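Local coordinates for protein lybatide 2 (Lycium barbarum, PDB 5NGN) that is of unknown function but belongs to the lybatides, cystine-rich plant peptides built on an unusual cystine-stapled helical scaffold, at residues D1-C11 / Y22-C31. Sequence-based numbering, arbitrary orientation.
Sequences DSCSEYCSNRC and YTLCCINICC. With CCN (acetonitrile), chain E.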
ATOM      1  N   ASP A   1       5.020  -6.718   2.536  1.00  5.64           N
ATOM      2  CA  ASP A   1       3.907  -6.336   1.602  1.00  5.36           C
ATOM      3  C   ASP A   1       2.743  -5.855   2.426  1.00  4.67           C
ATOM      4  O   ASP A   1       2.922  -5.483   3.579  1.00  4.66           O
ATOM      5  CB  ASP A   1       3.600  -7.442   0.643  1.00  5.43           C
ATOM      6  CG  ASP A   1       3.085  -8.710   1.296  1.00  6.13           C
ATOM      7  OD1 ASP A   1       3.059  -8.824   2.514  1.00  6.23           O
ATOM      8  OD2 ASP A   1       2.694  -9.605   0.492  1.00  7.97           O
ATOM      9  N   SER A   2       1.587  -5.673   1.754  1.00  4.41           N
ATOM     10  CA  SER A   2       0.415  -5.141   2.461  1.00  4.49           C
ATOM     11  C   SER A   2       0.671  -3.766   3.034  1.00  4.23           C
ATOM     12  O   SER A   2       0.123  -3.360   4.031  1.00  4.49           O
ATOM     13  CB  SER A   2      -0.103  -6.106   3.530  1.00  4.74           C
ATOM     14  OG  SER A   2      -0.296  -7.391   2.986  1.00  4.75           O
ATOM     15  N   CYS A   3       1.558  -3.030   2.351  1.00  4.07           N
ATOM     16  CA  CYS A   3       1.929  -1.668   2.683  1.00  4.46           C
ATOM     17  C   CYS A   3       2.920  -1.525   3.822  1.00  4.57           C
ATOM     18  O   CYS A   3       3.179  -0.414   4.324  1.00  5.00           O
ATOM     19  CB  CYS A   3       0.725  -0.701   2.899  1.00  4.62           C
ATOM     20  SG  CYS A   3      -0.372  -0.631   1.491  1.00  5.36           S
ATOM     21  N   SER A   4       3.612  -2.636   4.144  1.00  4.65           N
ATOM     22  CA  SER A   4       4.614  -2.609   5.177  1.00  4.73           C
ATOM     23  C   SER A   4       5.784  -1.634   4.897  1.00  5.09           C
ATOM     24  O   SER A   4       6.448  -1.194   5.842  1.00  5.32           O
ATOM     25  CB  SER A   4       5.157  -4.028   5.412  1.00  5.04           C
ATOM     26  OG  SER A   4       5.739  -4.558   4.237  1.00  5.45           O
ATOM     27  N   GLU A   5       6.042  -1.398   3.621  1.00  5.11           N
ATOM     28  CA  GLU A   5       7.080  -0.396   3.261  1.00  5.76           C
ATOM     29  C   GLU A   5       6.778   0.989   3.707  1.00  6.17           C
ATOM     30  O   GLU A   5       7.723   1.759   3.824  1.00  7.14           O
ATOM     31  CB  GLU A   5       7.366  -0.417   1.731  1.00  7.03           C
ATOM     32  CG  GLU A   5       7.743  -1.815   1.233  1.00  8.29           C
ATOM     33  CD  GLU A   5       6.559  -2.665   0.807  1.00  9.09           C
ATOM     34  OE1 GLU A   5       5.433  -2.452   1.217  1.00  8.55           O
ATOM     35  OE2 GLU A   5       6.815  -3.653   0.016  1.00 15.34           O
ATOM     36  N   TYR A   6       5.502   1.306   3.893  1.00  5.86           N
ATOM     37  CA  TYR A   6       5.083   2.682   4.017  1.00  6.66           C
ATOM     38  C   TYR A   6       4.229   3.017   5.205  1.00  7.61           C
ATOM     39  O   TYR A   6       4.060   4.186   5.534  1.00  9.12           O
ATOM     40  CB  TYR A   6       4.307   3.054   2.814  1.00  6.35           C
ATOM     41  CG  TYR A   6       4.941   2.793   1.505  1.00  6.27           C
ATOM     42  CD1 TYR A   6       6.187   3.383   1.180  1.00  6.45           C
ATOM     43  CD2 TYR A   6       4.377   1.959   0.577  1.00  5.72           C
ATOM     44  CE1 TYR A   6       6.764   3.156  -0.048  1.00  6.52           C
ATOM     45  CE2 TYR A   6       4.969   1.696  -0.651  1.00  5.96           C
ATOM     46  CZ  TYR A   6       6.133   2.354  -0.997  1.00  6.10           C
ATOM     47  OH  TYR A   6       6.691   2.140  -2.201  1.00  6.01           O
ATOM     48  N   CYS A   7       3.641   1.997   5.887  1.00  7.32           N
ATOM     49  CA  CYS A   7       2.573   2.155   6.848  1.00  7.51           C
ATOM     50  C   CYS A   7       2.810   1.240   8.025  1.00  7.32           C
ATOM     51  O   CYS A   7       3.392   0.186   7.862  1.00  7.01           O
ATOM     52  CB  CYS A   7       1.214   1.759   6.204  1.00  7.32           C
ATOM     53  SG  CYS A   7       0.671   2.583   4.729  1.00  8.25           S
ATOM     54  N   SER A   8       2.245   1.607   9.166  1.00  9.01           N
ATOM     55  CA  SER A   8       2.170   0.640  10.269  1.00 10.27           C
ATOM     56  C   SER A   8       0.935  -0.222  10.180  1.00 11.45           C
ATOM     57  O   SER A   8       0.942  -1.389  10.629  1.00 14.97           O
ATOM     58  CB  SER A   8       2.282   1.358  11.620  1.00 13.15           C
ATOM     59  OG  SER A   8       1.167   2.188  11.762  1.00 15.89           O
ATOM     60  N   ASN A   9      -0.118   0.257   9.577  1.00 10.14           N
ATOM     61  CA  ASN A   9      -1.254  -0.618   9.344  1.00 10.93           C
ATOM     62  C   ASN A   9      -1.078  -1.377   8.040  1.00  8.91           C
ATOM     63  O   ASN A   9      -0.139  -1.168   7.325  1.00  7.96           O
ATOM     64  CB  ASN A   9      -2.533   0.064   9.486  1.00 12.08           C
ATOM     65  CG  ASN A   9      -2.737   1.061   8.394  1.00 12.00           C
ATOM     66  OD1 ASN A   9      -1.887   1.922   8.171  1.00 18.89           O
ATOM     67  ND2 ASN A   9      -3.825   0.952   7.710  1.00 13.25           N
ATOM     68  N   ARG A  10      -2.015  -2.295   7.788  1.00  8.29           N
ATOM     69  CA  ARG A  10      -1.833  -3.306   6.789  1.00  7.35           C
ATOM     70  C   ARG A  10      -3.022  -3.396   5.889  1.00  6.90           C
ATOM     71  O   ARG A  10      -4.181  -3.552   6.349  1.00  7.90           O
ATOM     72  CB  ARG A  10      -1.615  -4.657   7.461  1.00  7.81           C
ATOM     73  CG  ARG A  10      -0.376  -4.683   8.306  1.00  8.15           C
ATOM     74  CD  ARG A  10       0.847  -4.885   7.460  1.00  8.15           C
ATOM     75  NE  ARG A  10       2.110  -4.691   8.195  1.00  8.29           N
ATOM     76  CZ  ARG A  10       2.795  -3.557   8.353  1.00  8.00           C
ATOM     77  NH1 ARG A  10       2.313  -2.458   7.744  1.00  7.77           N
ATOM     78  NH2 ARG A  10       3.952  -3.520   8.980  1.00  8.63           N
ATOM     79  N   CYS A  11      -2.753  -3.335   4.591  1.00  5.96           N
ATOM     80  CA  CYS A  11      -3.793  -3.356   3.567  1.00  6.61           C
ATOM     81  C   CYS A  11      -3.381  -4.296   2.469  1.00  5.58           C
ATOM     82  O   CYS A  11      -2.847  -3.929   1.442  1.00  5.20           O
ATOM     83  CB  CYS A  11      -4.041  -1.969   2.981  1.00  6.88           C
ATOM     84  SG  CYS A  11      -4.436  -0.717   4.270  1.00  9.68           S
ATOM     85  N   TYR A  22       0.858   0.442  -6.461  1.00  5.42           N
ATOM     86  CA  TYR A  22       1.035  -0.026  -5.095  1.00  5.01           C
ATOM     87  C   TYR A  22       1.322   1.107  -4.123  1.00  5.16           C
ATOM     88  O   TYR A  22       0.695   1.228  -3.064  1.00  4.94           O
ATOM     89  CB  TYR A  22       2.157  -1.088  -5.039  1.00  4.83           C
ATOM     90  CG  TYR A  22       2.440  -1.635  -3.652  1.00  4.57           C
ATOM     91  CD1 TYR A  22       1.569  -2.516  -3.055  1.00  5.11           C
ATOM     92  CD2 TYR A  22       3.576  -1.276  -2.948  1.00  4.67           C
ATOM     93  CE1 TYR A  22       1.845  -3.070  -1.840  1.00  4.90           C
ATOM     94  CE2 TYR A  22       3.883  -1.839  -1.724  1.00  4.53           C
ATOM     95  CZ  TYR A  22       2.989  -2.750  -1.168  1.00  4.48           C
ATOM     96  OH  TYR A  22       3.270  -3.301   0.072  1.00  5.32           O
ATOM     97  N   THR A  23       2.304   1.956  -4.470  1.00  4.81           N
ATOM     98  CA  THR A  23       2.663   3.052  -3.585  1.00  4.82           C
ATOM     99  C   THR A  23       1.462   4.022  -3.350  1.00  4.88           C
ATOM    100  O   THR A  23       1.195   4.418  -2.204  1.00  4.49           O
ATOM    101  CB  THR A  23       3.898   3.787  -4.162  1.00  5.38           C
ATOM    102  OG1 THR A  23       4.946   2.839  -4.411  1.00  5.54           O
ATOM    103  CG2 THR A  23       4.333   4.871  -3.225  1.00  5.81           C
ATOM    104  N   LEU A  24       0.791   4.377  -4.458  1.00  4.86           N
ATOM    105  CA  LEU A  24      -0.446   5.205  -4.324  1.00  5.12           C
ATOM    106  C   LEU A  24      -1.479   4.595  -3.415  1.00  5.14           C
ATOM    107  O   LEU A  24      -1.988   5.232  -2.504  1.00  5.25           O
ATOM    108  CB  LEU A  24      -1.053   5.383  -5.684  1.00  5.54           C
ATOM    109  CG  LEU A  24      -0.343   6.381  -6.617  1.00  6.46           C
ATOM    110  CD1 LEU A  24      -0.798   6.134  -8.005  1.00  7.17           C
ATOM    111  CD2 LEU A  24      -0.511   7.788  -6.149  1.00  7.27           C
ATOM    112  N   CYS A  25      -1.740   3.291  -3.642  1.00  5.06           N
ATOM    113  CA  CYS A  25      -2.688   2.612  -2.789  1.00  5.51           C
ATOM    114  C   CYS A  25      -2.269   2.758  -1.354  1.00  4.93           C
ATOM    115  O   CYS A  25      -3.064   3.057  -0.475  1.00  5.32           O
ATOM    116  CB  CYS A  25      -2.770   1.174  -3.228  1.00  5.97           C
ATOM    117  SG  CYS A  25      -4.051   0.148  -2.454  1.00  7.78           S
ATOM    118  N   CYS A  26      -1.035   2.501  -1.060  1.00  4.59           N
ATOM    119  CA  CYS A  26      -0.584   2.517   0.326  1.00  4.90           C
ATOM    120  C   CYS A  26      -0.618   3.884   0.950  1.00  4.94           C
ATOM    121  O   CYS A  26      -1.097   4.032   2.057  1.00  5.60           O
ATOM    122  CB  CYS A  26       0.806   1.921   0.438  1.00  4.83           C
ATOM    123  SG  CYS A  26       0.834   0.127   0.028  1.00  5.07           S
ATOM    124  N   ILE A  27      -0.090   4.879   0.255  1.00  5.07           N
ATOM    125  CA  ILE A  27       0.044   6.171   0.961  1.00  5.76           C
ATOM    126  C   ILE A  27      -1.227   7.025   0.924  1.00  6.30           C
ATOM    127  O   ILE A  27      -1.402   7.868   1.810  1.00  7.63           O
ATOM    128  CB  ILE A  27       1.250   7.002   0.533  1.00  6.24           C
ATOM    129  CG1 ILE A  27       1.019   7.587  -0.867  1.00  6.64           C
ATOM    130  CG2 ILE A  27       2.520   6.160   0.636  1.00  6.90           C
ATOM    131  CD1 ILE A  27       2.163   8.513  -1.313  1.00  7.38           C
ATOM    132  N   ASN A  28      -2.094   6.775  -0.038  1.00  6.20           N
ATOM    133  CA  ASN A  28      -3.374   7.558  -0.117  1.00  6.51           C
ATOM    134  C   ASN A  28      -4.594   6.848   0.374  1.00  7.26           C
ATOM    135  O   ASN A  28      -5.590   7.472   0.705  1.00  7.88           O
ATOM    136  CB  ASN A  28      -3.622   8.038  -1.542  1.00  7.34           C
ATOM    137  CG  ASN A  28      -2.534   8.952  -2.078  1.00  7.25           C
ATOM    138  OD1 ASN A  28      -2.252   8.943  -3.307  1.00 10.69           O
ATOM    139  ND2 ASN A  28      -1.952   9.721  -1.195  1.00  8.46           N
ATOM    140  N   ILE A  29      -4.573   5.517   0.388  1.00  6.16           N
ATOM    141  CA  ILE A  29      -5.720   4.728   0.770  1.00  6.74           C
ATOM    142  C   ILE A  29      -5.434   3.970   2.055  1.00  6.74           C
ATOM    143  O   ILE A  29      -6.232   4.003   2.995  1.00  8.30           O
ATOM    144  CB  ILE A  29      -6.219   3.848  -0.380  1.00  7.19           C
ATOM    145  CG1 ILE A  29      -6.515   4.683  -1.642  1.00  7.68           C
ATOM    146  CG2 ILE A  29      -7.369   2.924   0.088  1.00  7.65           C
ATOM    147  CD1 ILE A  29      -6.777   3.905  -2.864  1.00  8.00           C
ATOM    148  N   CYS A  30      -4.300   3.249   2.152  1.00  6.24           N
ATOM    149  CA  CYS A  30      -4.048   2.503   3.383  1.00  6.53           C
ATOM    150  C   CYS A  30      -3.696   3.360   4.578  1.00  6.58           C
ATOM    151  O   CYS A  30      -4.312   3.200   5.662  1.00  7.58           O
ATOM    152  CB  CYS A  30      -2.873   1.531   3.133  1.00  6.11           C
ATOM    153  SG  CYS A  30      -2.656   0.351   4.468  1.00  6.90           S
ATOM    154  N   CYS A  31      -2.760   4.281   4.429  1.00  7.38           N
ATOM    155  CA  CYS A  31      -2.328   5.116   5.591  1.00  8.83           C
ATOM    156  C   CYS A  31      -2.093   6.577   5.273  1.00  9.86           C
ATOM    157  O   CYS A  31      -0.991   7.094   5.471  1.00 11.68           O
ATOM    158  CB  CYS A  31      -1.099   4.519   6.244  1.00  9.59           C
ATOM    159  SG  CYS A  31       0.433   4.497   5.308  1.00  9.81           S
TER
HETATM  160  N   CCN E 102      -1.324  -5.361  12.156  1.00 30.32           N
HETATM  161  C1  CCN E 102      -0.188  -5.363  11.943  1.00 29.31           C
HETATM  162  C2  CCN E 102       1.247  -5.362  11.631  1.00 29.92           C
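Three disulfides, Cys3–Cys26, Cys11–Cys30 and Cys7–Cys31, staple the loop 1-11 to the end of helix 19-30 and to Cys31, the first residue beyond it. The helix widens here into a pi-type turn at 25-30. Cys25 O accepts from both Ile29 N and Cys30 N, and Cys31 N bonds back to Cys26 O. The SG of Cys30 stands anti to its backbone N (chi1 -170°), which carries it to Cys11, while Cys31 turns to Cys7. The staples pack against one another, with Cys7 SG 4.0 Å from Cys30 SG. A fourth disulfide, Cys25–Cys14, ties the helix to the intervening loop.

Tyr22 works from the other end of the contact. Its CG lies anti to the backbone N (chi1 179°), and the ring extends to the loop. Its OH donates to Glu5 OE1 at 2.6 Å, on the syn side of the carboxylate. The same OH accepts from Cys3 N at 2.9 Å. One face of the ring takes Cys26 SG, 3.7 Å above the plane and toward the rim. A phenylalanine in place of Tyr22 would probably leave Glu5 OE1 and Cys3 N without this shared partner and free the Glu5 carboxylate to turn.

The Tyr6 side chain crosses that of Tyr22 obliquely, and its CD2 lies 3.6 Å from Cys26 CB. Glu5 CB sits over the centre of one face of the Tyr6 ring. Tyr6 OH lies 2.9 Å from Thr23 OG1, which also hydrogen-bonds to Gln19 O. Asn9 ND2 gives a nearly straight bond to Cys30 O, 3.1 Å long, from above the carbonyl plane.

The staples thus tie loop and helix end together covalently, and the Tyr22–Glu5 hydrogen bond adds a polar link likely to be sensitive to protonation of Glu5.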